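Local coordinates for protein superoxide dismutase (Clostridium difficile, PDB 3TJT) that probably converts superoxide radicals to hydrogen peroxide and oxygen at a bound iron(III) ion, at residues F114-V128 against R181-W194. Residues are numbered along the deposited sequence; the frame is centred on the assembly and turned at random.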
ATOM      1  N   PHE A 114       9.832  14.996 -24.426  1.00 26.96           N
ATOM      2  CA  PHE A 114       9.773  15.034 -22.970  1.00 27.72           C
ATOM      3  C   PHE A 114       8.322  15.003 -22.500  1.00 27.08           C
ATOM      4  O   PHE A 114       7.993  14.347 -21.508  1.00 25.46           O
ATOM      5  CB  PHE A 114      10.480  16.271 -22.409  1.00 25.25           C
ATOM      6  CG  PHE A 114      10.464  16.340 -20.907  1.00 27.24           C
ATOM      7  CD1 PHE A 114      11.375  15.617 -20.161  1.00 25.27           C
ATOM      8  CD2 PHE A 114       9.521  17.108 -20.242  1.00 29.72           C
ATOM      9  CE1 PHE A 114      11.359  15.668 -18.776  1.00 24.19           C
ATOM     10  CE2 PHE A 114       9.493  17.161 -18.852  1.00 27.45           C
ATOM     11  CZ  PHE A 114      10.419  16.441 -18.121  1.00 26.52           C
ATOM     12  N   GLU A 115       7.456  15.724 -23.206  1.00 29.13           N
ATOM     13  CA  GLU A 115       6.054  15.802 -22.820  1.00 32.13           C
ATOM     14  C   GLU A 115       5.372  14.437 -22.884  1.00 31.16           C
ATOM     15  O   GLU A 115       4.540  14.112 -22.034  1.00 28.70           O
ATOM     16  CB  GLU A 115       5.300  16.812 -23.688  1.00 35.23           C
ATOM     17  CG  GLU A 115       3.807  16.901 -23.374  1.00 39.61           C
ATOM     18  CD  GLU A 115       3.520  17.234 -21.910  1.00 51.89           C
ATOM     19  OE1 GLU A 115       4.246  18.069 -21.323  1.00 47.04           O
ATOM     20  OE2 GLU A 115       2.559  16.662 -21.346  1.00 53.34           O
ATOM     21  N   LYS A 116       5.717  13.647 -23.897  1.00 26.86           N
ATOM     22  CA  LYS A 116       5.157  12.301 -24.021  1.00 27.26           C
ATOM     23  C   LYS A 116       5.687  11.389 -22.921  1.00 24.27           C
ATOM     24  O   LYS A 116       4.941  10.584 -22.356  1.00 26.34           O
ATOM     25  CB  LYS A 116       5.454  11.707 -25.397  1.00 28.05           C
ATOM     26  CG  LYS A 116       4.571  12.264 -26.503  1.00 35.65           C
ATOM     27  CD  LYS A 116       5.019  11.762 -27.866  1.00 37.66           C
ATOM     28  CE  LYS A 116       4.111  12.286 -28.962  1.00 43.44           C
ATOM     29  NZ  LYS A 116       4.601  11.878 -30.311  1.00 49.60           N
ATOM     30  N   PHE A 117       6.979  11.510 -22.625  1.00 23.57           N
ATOM     31  CA  PHE A 117       7.562  10.788 -21.502  1.00 22.38           C
ATOM     32  C   PHE A 117       6.823  11.130 -20.200  1.00 24.13           C
ATOM     33  O   PHE A 117       6.461  10.242 -19.415  1.00 21.41           O
ATOM     34  CB  PHE A 117       9.042  11.132 -21.313  1.00 20.92           C
ATOM     35  CG  PHE A 117       9.501  10.954 -19.898  1.00 22.44           C
ATOM     36  CD1 PHE A 117       9.663   9.683 -19.370  1.00 20.11           C
ATOM     37  CD2 PHE A 117       9.703  12.051 -19.070  1.00 22.02           C
ATOM     38  CE1 PHE A 117      10.049   9.505 -18.051  1.00 21.67           C
ATOM     39  CE2 PHE A 117      10.085  11.880 -17.747  1.00 23.27           C
ATOM     40  CZ  PHE A 117      10.262  10.606 -17.239  1.00 22.14           C
ATOM     41  N   LYS A 118       6.623  12.423 -19.965  1.00 21.22           N
ATOM     42  CA  LYS A 118       5.990  12.881 -18.732  1.00 22.67           C
ATOM     43  C   LYS A 118       4.559  12.354 -18.597  1.00 24.49           C
ATOM     44  O   LYS A 118       4.155  11.916 -17.523  1.00 23.08           O
ATOM     45  CB  LYS A 118       6.004  14.413 -18.657  1.00 25.30           C
ATOM     46  CG  LYS A 118       5.523  14.969 -17.326  1.00 27.52           C
ATOM     47  CD  LYS A 118       5.707  16.484 -17.266  1.00 31.42           C
ATOM     48  CE  LYS A 118       5.172  17.055 -15.956  1.00 33.50           C
ATOM     49  NZ  LYS A 118       5.298  18.540 -15.919  1.00 34.78           N
ATOM     50  N   GLN A 119       3.788  12.402 -19.680  1.00 23.27           N
ATOM     51  CA  GLN A 119       2.410  11.913 -19.632  1.00 25.55           C
ATOM     52  C   GLN A 119       2.357  10.426 -19.298  1.00 24.12           C
ATOM     53  O   GLN A 119       1.498   9.993 -18.526  1.00 22.58           O
ATOM     54  CB  GLN A 119       1.682  12.179 -20.950  1.00 29.24           C
ATOM     55  CG  GLN A 119       1.415  13.661 -21.192  1.00 38.29           C
ATOM     56  CD  GLN A 119       0.666  13.921 -22.488  1.00 51.46           C
ATOM     57  OE1 GLN A 119       0.112  13.001 -23.095  1.00 56.34           O
ATOM     58  NE2 GLN A 119       0.641  15.183 -22.914  1.00 51.50           N
ATOM     59  N   GLU A 120       3.278   9.652 -19.873  1.00 23.03           N
ATOM     60  CA  GLU A 120       3.320   8.213 -19.616  1.00 23.69           C
ATOM     61  C   GLU A 120       3.742   7.916 -18.185  1.00 22.48           C
ATOM     62  O   GLU A 120       3.172   7.042 -17.530  1.00 21.86           O
ATOM     63  CB  GLU A 120       4.245   7.483 -20.603  1.00 23.98           C
ATOM     64  CG  GLU A 120       4.258   5.961 -20.407  1.00 24.34           C
ATOM     65  CD  GLU A 120       5.161   5.227 -21.400  1.00 32.70           C
ATOM     66  OE1 GLU A 120       5.557   5.830 -22.425  1.00 29.68           O
ATOM     67  OE2 GLU A 120       5.478   4.044 -21.148  1.00 30.50           O
ATOM     68  N   PHE A 121       4.736   8.640 -17.691  1.00 19.24           N
ATOM     69  CA  PHE A 121       5.185   8.437 -16.320  1.00 19.86           C
ATOM     70  C   PHE A 121       4.052   8.763 -15.345  1.00 23.04           C
ATOM     71  O   PHE A 121       3.786   8.007 -14.396  1.00 20.05           O
ATOM     72  CB  PHE A 121       6.413   9.301 -16.018  1.00 18.87           C
ATOM     73  CG  PHE A 121       7.040   9.010 -14.689  1.00 18.28           C
ATOM     74  CD1 PHE A 121       8.096   8.120 -14.588  1.00 19.10           C
ATOM     75  CD2 PHE A 121       6.562   9.617 -13.535  1.00 18.19           C
ATOM     76  CE1 PHE A 121       8.672   7.842 -13.362  1.00 18.76           C
ATOM     77  CE2 PHE A 121       7.128   9.352 -12.303  1.00 17.48           C
ATOM     78  CZ  PHE A 121       8.183   8.459 -12.211  1.00 17.67           C
ATOM     79  N   GLN A 122       3.384   9.889 -15.575  1.00 19.60           N
ATOM     80  CA  GLN A 122       2.314  10.310 -14.676  1.00 22.61           C
ATOM     81  C   GLN A 122       1.179   9.292 -14.629  1.00 21.36           C
ATOM     82  O   GLN A 122       0.663   8.991 -13.559  1.00 21.09           O
ATOM     83  CB  GLN A 122       1.790  11.695 -15.043  1.00 25.63           C
ATOM     84  CG  GLN A 122       2.816  12.788 -14.817  1.00 26.79           C
ATOM     85  CD  GLN A 122       2.175  14.147 -14.583  1.00 37.89           C
ATOM     86  OE1 GLN A 122       2.738  15.182 -14.930  1.00 40.48           O
ATOM     87  NE2 GLN A 122       0.994  14.145 -13.977  1.00 40.42           N
ATOM     88  N   LYS A 123       0.807   8.754 -15.783  1.00 21.15           N
ATOM     89  CA  LYS A 123      -0.247   7.741 -15.831  1.00 22.14           C
ATOM     90  C   LYS A 123       0.166   6.445 -15.135  1.00 22.69           C
ATOM     91  O   LYS A 123      -0.634   5.830 -14.419  1.00 20.67           O
ATOM     92  CB  LYS A 123      -0.657   7.444 -17.273  1.00 26.24           C
ATOM     93  CG  LYS A 123      -1.880   6.540 -17.360  1.00 29.70           C
ATOM     94  CD  LYS A 123      -2.330   6.356 -18.796  1.00 35.39           C
ATOM     95  CE  LYS A 123      -3.775   5.868 -18.857  1.00 45.14           C
ATOM     96  NZ  LYS A 123      -3.986   4.593 -18.113  1.00 43.55           N
ATOM     97  N   SER A 124       1.406   6.020 -15.349  1.00 20.98           N
ATOM     98  CA  SER A 124       1.892   4.811 -14.688  1.00 20.56           C
ATOM     99  C   SER A 124       1.892   4.982 -13.176  1.00 20.33           C
ATOM    100  O   SER A 124       1.492   4.072 -12.445  1.00 19.90           O
ATOM    101  CB  SER A 124       3.289   4.417 -15.185  1.00 24.02           C
ATOM    102  OG  SER A 124       3.237   4.006 -16.546  1.00 27.26           O
ATOM    103  N   ALA A 125       2.337   6.149 -12.714  1.00 19.25           N
ATOM    104  CA  ALA A 125       2.346   6.452 -11.284  1.00 18.70           C
ATOM    105  C   ALA A 125       0.923   6.472 -10.714  1.00 17.14           C
ATOM    106  O   ALA A 125       0.670   5.980  -9.602  1.00 19.29           O
ATOM    107  CB  ALA A 125       3.032   7.800 -11.036  1.00 17.43           C
ATOM    108  N   LEU A 126      -0.003   7.041 -11.476  1.00 17.70           N
ATOM    109  CA  LEU A 126      -1.386   7.154 -11.018  1.00 21.23           C
ATOM    110  C   LEU A 126      -2.053   5.792 -10.921  1.00 23.64           C
ATOM    111  O   LEU A 126      -2.890   5.561 -10.052  1.00 23.18           O
ATOM    112  CB  LEU A 126      -2.186   8.054 -11.959  1.00 22.79           C
ATOM    113  CG  LEU A 126      -3.608   8.386 -11.499  1.00 24.59           C
ATOM    114  CD1 LEU A 126      -3.552   9.321 -10.301  1.00 24.42           C
ATOM    115  CD2 LEU A 126      -4.426   8.995 -12.641  1.00 26.56           C
ATOM    116  N   ASP A 127      -1.673   4.887 -11.817  1.00 21.22           N
ATOM    117  CA  ASP A 127      -2.341   3.592 -11.925  1.00 24.91           C
ATOM    118  C   ASP A 127      -1.787   2.493 -11.003  1.00 23.08           C
ATOM    119  O   ASP A 127      -2.349   1.399 -10.944  1.00 24.45           O
ATOM    120  CB  ASP A 127      -2.337   3.109 -13.381  1.00 23.29           C
ATOM    121  CG  ASP A 127      -3.256   3.928 -14.282  1.00 29.65           C
ATOM    122  OD1 ASP A 127      -4.019   4.781 -13.776  1.00 32.40           O
ATOM    123  OD2 ASP A 127      -3.213   3.718 -15.515  1.00 34.41           O
ATOM    124  N   VAL A 128      -0.699   2.762 -10.283  1.00 19.20           N
ATOM    125  CA  VAL A 128      -0.194   1.783  -9.333  1.00 17.47           C
ATOM    126  C   VAL A 128      -1.300   1.500  -8.326  1.00 19.53           C
ATOM    127  O   VAL A 128      -1.839   2.428  -7.709  1.00 18.36           O
ATOM    128  CB  VAL A 128       1.059   2.279  -8.580  1.00 16.90           C
ATOM    129  CG1 VAL A 128       1.369   1.366  -7.408  1.00 18.38           C
ATOM    130  CG2 VAL A 128       2.262   2.366  -9.536  1.00 17.19           C
ATOM    131  N   ARG A 181      -3.717  11.640  -5.368  1.00 19.10           N
ATOM    132  CA  ARG A 181      -2.380  11.245  -5.804  1.00 16.92           C
ATOM    133  C   ARG A 181      -1.972  11.974  -7.088  1.00 18.19           C
ATOM    134  O   ARG A 181      -0.797  12.303  -7.285  1.00 18.89           O
ATOM    135  CB  ARG A 181      -2.281   9.723  -5.984  1.00 17.00           C
ATOM    136  CG  ARG A 181      -0.838   9.250  -6.207  1.00 16.25           C
ATOM    137  CD  ARG A 181      -0.783   7.847  -6.838  1.00 17.35           C
ATOM    138  NE  ARG A 181      -1.245   6.817  -5.913  1.00 17.48           N
ATOM    139  CZ  ARG A 181      -1.339   5.527  -6.232  1.00 23.32           C
ATOM    140  NH1 ARG A 181      -0.984   5.112  -7.445  1.00 17.61           N
ATOM    141  NH2 ARG A 181      -1.778   4.651  -5.338  1.00 22.40           N
ATOM    142  N   ASN A 182      -2.942  12.234  -7.958  1.00 18.73           N
ATOM    143  CA  ASN A 182      -2.673  12.964  -9.195  1.00 22.98           C
ATOM    144  C   ASN A 182      -1.978  14.312  -8.966  1.00 21.69           C
ATOM    145  O   ASN A 182      -1.101  14.693  -9.736  1.00 20.36           O
ATOM    146  CB  ASN A 182      -3.950  13.161 -10.020  1.00 23.86           C
ATOM    147  CG  ASN A 182      -4.890  14.180  -9.403  1.00 26.12           C
ATOM    148  OD1 ASN A 182      -5.380  13.996  -8.289  1.00 25.44           O
ATOM    149  ND2 ASN A 182      -5.125  15.275 -10.115  1.00 32.79           N
ATOM    150  N   GLU A 183      -2.372  15.030  -7.916  1.00 21.44           N
ATOM    151  CA  GLU A 183      -1.778  16.334  -7.627  1.00 19.40           C
ATOM    152  C   GLU A 183      -0.359  16.189  -7.103  1.00 19.32           C
ATOM    153  O   GLU A 183       0.514  16.999  -7.413  1.00 20.36           O
ATOM    154  CB  GLU A 183      -2.631  17.110  -6.619  1.00 22.19           C
ATOM    155  CG  GLU A 183      -3.997  17.496  -7.167  1.00 28.19           C
ATOM    156  CD  GLU A 183      -4.900  18.131  -6.122  1.00 29.35           C
ATOM    157  OE1 GLU A 183      -4.457  18.306  -4.973  1.00 28.34           O
ATOM    158  OE2 GLU A 183      -6.062  18.446  -6.456  1.00 34.01           O
ATOM    159  N   TYR A 184      -0.140  15.159  -6.295  1.00 17.25           N
ATOM    160  CA  TYR A 184       1.191  14.837  -5.796  1.00 16.59           C
ATOM    161  C   TYR A 184       2.133  14.529  -6.957  1.00 19.75           C
ATOM    162  O   TYR A 184       3.255  15.038  -7.015  1.00 18.71           O
ATOM    163  CB  TYR A 184       1.099  13.632  -4.864  1.00 17.73           C
ATOM    164  CG  TYR A 184       2.406  12.940  -4.516  1.00 17.07           C
ATOM    165  CD1 TYR A 184       3.411  13.594  -3.810  1.00 16.94           C
ATOM    166  CD2 TYR A 184       2.603  11.602  -4.849  1.00 15.75           C
ATOM    167  CE1 TYR A 184       4.601  12.930  -3.460  1.00 18.19           C
ATOM    168  CE2 TYR A 184       3.766  10.938  -4.516  1.00 15.95           C
ATOM    169  CZ  TYR A 184       4.763  11.600  -3.822  1.00 17.19           C
ATOM    170  OH  TYR A 184       5.903  10.910  -3.490  1.00 16.43           O
ATOM    171  N   ILE A 185       1.670  13.695  -7.880  1.00 18.09           N
ATOM    172  CA  ILE A 185       2.496  13.299  -9.020  1.00 17.41           C
ATOM    173  C   ILE A 185       2.872  14.513  -9.864  1.00 21.37           C
ATOM    174  O   ILE A 185       4.040  14.720 -10.199  1.00 21.74           O
ATOM    175  CB  ILE A 185       1.779  12.251  -9.892  1.00 19.54           C
ATOM    176  CG1 ILE A 185       1.573  10.964  -9.082  1.00 19.85           C
ATOM    177  CG2 ILE A 185       2.577  11.984 -11.164  1.00 22.01           C
ATOM    178  CD1 ILE A 185       0.517  10.025  -9.666  1.00 19.84           C
ATOM    179  N   ASP A 186       1.884  15.331 -10.192  1.00 20.16           N
ATOM    180  CA  ASP A 186       2.149  16.515 -11.000  1.00 24.54           C
ATOM    181  C   ASP A 186       3.128  17.471 -10.311  1.00 22.56           C
ATOM    182  O   ASP A 186       4.063  17.971 -10.939  1.00 24.23           O
ATOM    183  CB  ASP A 186       0.852  17.244 -11.340  1.00 28.10           C
ATOM    184  CG  ASP A 186       1.037  18.256 -12.456  1.00 37.65           C
ATOM    185  OD1 ASP A 186       1.554  17.880 -13.537  1.00 36.36           O
ATOM    186  OD2 ASP A 186       0.670  19.426 -12.252  1.00 40.50           O
ATOM    187  N   ASN A 187       2.930  17.707  -9.020  1.00 20.10           N
ATOM    188  CA  ASN A 187       3.806  18.611  -8.282  1.00 19.10           C
ATOM    189  C   ASN A 187       5.227  18.092  -8.141  1.00 22.86           C
ATOM    190  O   ASN A 187       6.174  18.871  -8.061  1.00 20.07           O
ATOM    191  CB  ASN A 187       3.225  18.928  -6.908  1.00 22.02           C
ATOM    192  CG  ASN A 187       2.314  20.132  -6.936  1.00 32.06           C
ATOM    193  OD1 ASN A 187       2.311  20.892  -7.905  1.00 37.57           O
ATOM    194  ND2 ASN A 187       1.535  20.314  -5.882  1.00 34.01           N
ATOM    195  N   TRP A 188       5.375  16.771  -8.117  1.00 19.49           N
ATOM    196  CA  TRP A 188       6.681  16.172  -7.891  1.00 20.40           C
ATOM    197  C   TRP A 188       7.683  16.528  -8.992  1.00 17.60           C
ATOM    198  O   TRP A 188       8.887  16.604  -8.745  1.00 18.93           O
ATOM    199  CB  TRP A 188       6.537  14.657  -7.756  1.00 18.29           C
ATOM    200  CG  TRP A 188       7.818  13.922  -7.551  1.00 17.07           C
ATOM    201  CD1 TRP A 188       8.564  13.870  -6.414  1.00 16.28           C
ATOM    202  CD2 TRP A 188       8.487  13.091  -8.512  1.00 17.50           C
ATOM    203  NE1 TRP A 188       9.662  13.065  -6.607  1.00 17.26           N
ATOM    204  CE2 TRP A 188       9.639  12.579  -7.888  1.00 17.60           C
ATOM    205  CE3 TRP A 188       8.216  12.730  -9.834  1.00 19.20           C
ATOM    206  CZ2 TRP A 188      10.522  11.721  -8.539  1.00 16.78           C
ATOM    207  CZ3 TRP A 188       9.100  11.879 -10.484  1.00 20.79           C
ATOM    208  CH2 TRP A 188      10.240  11.389  -9.836  1.00 18.26           C
ATOM    209  N   PHE A 189       7.189  16.732 -10.203  1.00 18.74           N
ATOM    210  CA  PHE A 189       8.076  17.060 -11.313  1.00 20.73           C
ATOM    211  C   PHE A 189       8.815  18.387 -11.109  1.00 23.01           C
ATOM    212  O   PHE A 189       9.843  18.632 -11.736  1.00 20.93           O
ATOM    213  CB  PHE A 189       7.334  16.995 -12.650  1.00 22.45           C
ATOM    214  CG  PHE A 189       7.290  15.603 -13.221  1.00 23.15           C
ATOM    215  CD1 PHE A 189       8.310  15.148 -14.034  1.00 26.79           C
ATOM    216  CD2 PHE A 189       6.266  14.735 -12.890  1.00 23.98           C
ATOM    217  CE1 PHE A 189       8.296  13.856 -14.538  1.00 29.91           C
ATOM    218  CE2 PHE A 189       6.244  13.444 -13.388  1.00 27.14           C
ATOM    219  CZ  PHE A 189       7.264  13.004 -14.213  1.00 28.24           C
ATOM    220  N   ASN A 190       8.310  19.227 -10.205  1.00 21.12           N
ATOM    221  CA  ASN A 190       9.024  20.459  -9.860  1.00 21.85           C
ATOM    222  C   ASN A 190      10.289  20.220  -9.046  1.00 21.61           C
ATOM    223  O   ASN A 190      11.152  21.092  -8.972  1.00 25.26           O
ATOM    224  CB  ASN A 190       8.104  21.424  -9.110  1.00 21.49           C
ATOM    225  CG  ASN A 190       6.949  21.888  -9.960  1.00 25.84           C
ATOM    226  OD1 ASN A 190       5.809  21.458  -9.774  1.00 28.14           O
ATOM    227  ND2 ASN A 190       7.240  22.750 -10.920  1.00 23.95           N
ATOM    228  N   VAL A 191      10.405  19.047  -8.428  1.00 18.11           N
ATOM    229  CA  VAL A 191      11.576  18.770  -7.596  1.00 17.70           C
ATOM    230  C   VAL A 191      12.472  17.647  -8.118  1.00 17.67           C
ATOM    231  O   VAL A 191      13.464  17.320  -7.482  1.00 17.85           O
ATOM    232  CB  VAL A 191      11.217  18.473  -6.126  1.00 20.28           C
ATOM    233  CG1 VAL A 191      10.506  19.672  -5.490  1.00 22.18           C
ATOM    234  CG2 VAL A 191      10.368  17.214  -6.016  1.00 19.92           C
ATOM    235  N   VAL A 192      12.129  17.056  -9.253  1.00 17.32           N
ATOM    236  CA  VAL A 192      13.009  16.031  -9.827  1.00 17.99           C
ATOM    237  C   VAL A 192      14.400  16.609 -10.079  1.00 18.90           C
ATOM    238  O   VAL A 192      14.535  17.693 -10.658  1.00 19.62           O
ATOM    239  CB  VAL A 192      12.454  15.463 -11.140  1.00 19.22           C
ATOM    240  CG1 VAL A 192      13.490  14.528 -11.798  1.00 20.98           C
ATOM    241  CG2 VAL A 192      11.149  14.721 -10.896  1.00 20.32           C
ATOM    242  N   ASN A 193      15.430  15.895  -9.632  1.00 17.81           N
ATOM    243  CA  ASN A 193      16.814  16.308  -9.855  1.00 17.76           C
ATOM    244  C   ASN A 193      17.344  15.712 -11.160  1.00 21.27           C
ATOM    245  O   ASN A 193      17.866  14.596 -11.184  1.00 18.20           O
ATOM    246  CB  ASN A 193      17.702  15.888  -8.675  1.00 18.58           C
ATOM    247  CG  ASN A 193      19.154  16.343  -8.835  1.00 22.25           C
ATOM    248  OD1 ASN A 193      19.535  16.887  -9.868  1.00 21.87           O
ATOM    249  ND2 ASN A 193      19.964  16.107  -7.814  1.00 25.94           N
ATOM    250  N   TRP A 194      17.206  16.465 -12.243  1.00 19.09           N
ATOM    251  CA  TRP A 194      17.594  15.970 -13.562  1.00 19.75           C
ATOM    252  C   TRP A 194      19.101  15.793 -13.706  1.00 21.53           C
ATOM    253  O   TRP A 194      19.552  14.964 -14.499  1.00 20.88           O
ATOM    254  CB  TRP A 194      17.008  16.843 -14.681  1.00 19.75           C
ATOM    255  CG  TRP A 194      15.542  16.604 -14.821  1.00 20.56           C
ATOM    256  CD1 TRP A 194      14.527  17.442 -14.454  1.00 19.99           C
ATOM    257  CD2 TRP A 194      14.922  15.404 -15.303  1.00 20.59           C
ATOM    258  NE1 TRP A 194      13.308  16.840 -14.697  1.00 20.90           N
ATOM    259  CE2 TRP A 194      13.526  15.593 -15.224  1.00 19.14           C
ATOM    260  CE3 TRP A 194      15.415  14.195 -15.808  1.00 21.47           C
ATOM    261  CZ2 TRP A 194      12.612  14.611 -15.623  1.00 21.30           C
ATOM    262  CZ3 TRP A 194      14.510  13.223 -16.211  1.00 22.09           C
ATOM    263  CH2 TRP A 194      13.123  13.437 -16.116  1.00 20.17           C
TER
HETATM  264  O   HOH W   1       4.623  19.555 -13.005  1.00 34.17           O
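Phe121 meets Phe189 and Trp188 in an aromatic cluster where two helices of the C-terminal alpha/beta domain of an iron/manganese superoxide dismutase, 114-127 and 181-188, pack roughly antiparallel at 144°, their axes 9.7 Å apart. This inner side is tight: Phe121 CD2 lies 3.5 Å from Phe189 CZ, while the Phe121 and Trp188 rings are nearly parallel but so far offset that little of one lies over the other. Phe121, Ile185 and Trp188 also rest on Leu166 of strand 161-167, which ends at the iron ligand Asp167. Ile185 CD1 continues the apolar seam, 3.6 Å from Ala125 CB. At the start of helix 114-127 the Phe114 ring turns an edge toward the face of Trp194 in an offset edge-to-face pair, planes at 72°. The outer side, with exposed Asp186, is looser. There chi1 of -173° and an extended chain lay Lys118 along one face of Phe189, CG over the ring centre in a CH-pi contact; NZ stays 4.5 Å from Asp186 OD1, too far for a salt bridge, and a water links NZ to Asp186 O. Where helix 114-127 runs out, the guanidinium of Arg181 joins two carbonyls nearly in its own plane: NH1 donates to Ala125 O at 2.9 Å and to Val128 O at 2.8 Å.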